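Local coordinates for protein putative integrase (Listeria innocua, PDB 5U96) that probably binds DNA and exchanges its strands as a serine integrase, this fragment being the coiled-coil domain whose interactions mediate the directionality of recombination, at residues A[18-21]-A[25-28]. Sequence-based numbering, arbitrary orientation.
Sequences FDLY and SYEV
Tyr-21 and Leu-20 reach across to Val-28 and Tyr-26 at the bend of a helical hairpin, where helix 7-23 ends and the chain reverses into helix 28-50 of the coiled-coil domain. From Tyr-21 CB the side chain sets off away from 25-28. With CG anti to the carbonyl carbon (chi1 -69°), the ring comes back alongside its own helix and turns its edge to Phe-18 CA, which lies in the ring plane 3.6 Å from Tyr-21 CD2. On the other flank Tyr-21 CE1 meets Val-28 CB at 4.4 Å, a loose apolar touch. At the tip, Tyr-21 OH stands 4.1 Å from Val-28 O but hydrogen-bonds Asp-32 OD1, one turn into the second helix, so the hydroxyl links the first arm to the second beyond the loop. No hydrogen bond joins 18-21 to 25-28. The second apolar touch is between Leu-20 and Tyr-26: Tyr-26 points its CB toward 18-21, and buried Leu-20 meets the ring obliquely. Tyr-21 of the second subunit also packs on Leu-20, and Leu-31 of that subunit on Tyr-26. Within the chain, the methyl Leu-20 CD2 lies 3.7 Å from Tyr-26 CE2 and 4.1 Å from Tyr-26 CZ.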
# COMPACT_ATOMS: atom_id res chain seq x y z
N PHE A 18 3.54 8.30 -2.38
CA PHE A 18 3.16 9.70 -2.23
C PHE A 18 2.28 10.15 -3.39
O PHE A 18 1.44 11.03 -3.24
CB PHE A 18 4.39 10.61 -2.14
CG PHE A 18 4.07 11.99 -1.65
CD1 PHE A 18 4.07 12.27 -0.29
CD2 PHE A 18 3.75 13.01 -2.53
CE1 PHE A 18 3.77 13.54 0.17
CE2 PHE A 18 3.45 14.27 -2.07
CZ PHE A 18 3.46 14.54 -0.72
N ASP A 19 2.47 9.53 -4.56
CA ASP A 19 1.69 9.88 -5.74
C ASP A 19 0.21 9.58 -5.53
O ASP A 19 -0.64 10.09 -6.25
CB ASP A 19 2.21 9.12 -6.96
CG ASP A 19 3.70 9.28 -7.16
OD1 ASP A 19 4.28 10.23 -6.60
OD2 ASP A 19 4.30 8.46 -7.89
N LEU A 20 -0.09 8.74 -4.55
CA LEU A 20 -1.47 8.40 -4.23
C LEU A 20 -2.10 9.49 -3.36
O LEU A 20 -3.31 9.71 -3.41
CB LEU A 20 -1.55 7.05 -3.52
CG LEU A 20 -1.03 5.85 -4.33
CD1 LEU A 20 -1.17 4.57 -3.51
CD2 LEU A 20 -1.77 5.72 -5.65
N TYR A 21 -1.28 10.15 -2.55
CA TYR A 21 -1.75 11.28 -1.75
C TYR A 21 -2.11 12.46 -2.65
O TYR A 21 -3.15 13.09 -2.47
CB TYR A 21 -0.70 11.72 -0.73
CG TYR A 21 -0.44 10.74 0.40
CD1 TYR A 21 -1.22 10.75 1.55
CD2 TYR A 21 0.60 9.84 0.33
CE1 TYR A 21 -0.97 9.87 2.59
CE2 TYR A 21 0.86 8.95 1.36
CZ TYR A 21 0.07 8.97 2.48
OH TYR A 21 0.33 8.09 3.51
N SER A 25 -7.32 10.62 -4.08
CA SER A 25 -8.26 9.56 -3.71
C SER A 25 -7.66 8.69 -2.61
O SER A 25 -6.65 9.05 -2.00
CB SER A 25 -8.64 8.73 -4.93
OG SER A 25 -9.60 9.41 -5.72
N TYR A 26 -8.31 7.55 -2.34
CA TYR A 26 -7.89 6.62 -1.29
C TYR A 26 -8.06 7.22 0.10
O TYR A 26 -8.25 8.42 0.26
CB TYR A 26 -6.44 6.18 -1.48
CG TYR A 26 -6.15 5.53 -2.81
CD1 TYR A 26 -6.31 4.17 -2.99
CD2 TYR A 26 -5.71 6.29 -3.90
CE1 TYR A 26 -6.04 3.57 -4.20
CE2 TYR A 26 -5.44 5.69 -5.11
CZ TYR A 26 -5.61 4.33 -5.26
OH TYR A 26 -5.35 3.73 -6.47
N GLU A 27 -7.97 6.36 1.11
CA GLU A 27 -8.01 6.79 2.50
C GLU A 27 -6.58 6.95 3.01
O GLU A 27 -5.73 6.09 2.79
CB GLU A 27 -8.78 5.80 3.37
CG GLU A 27 -9.01 6.29 4.80
CD GLU A 27 -9.71 5.26 5.66
OE1 GLU A 27 -10.02 4.16 5.15
OE2 GLU A 27 -9.94 5.54 6.86
N VAL A 28 -6.32 8.05 3.71
CA VAL A 28 -4.97 8.40 4.12
C VAL A 28 -4.44 7.45 5.18
O VAL A 28 -3.24 7.22 5.28
CB VAL A 28 -4.91 9.84 4.65
CG1 VAL A 28 -5.51 10.82 3.63
CG2 VAL A 28 -5.64 9.94 5.99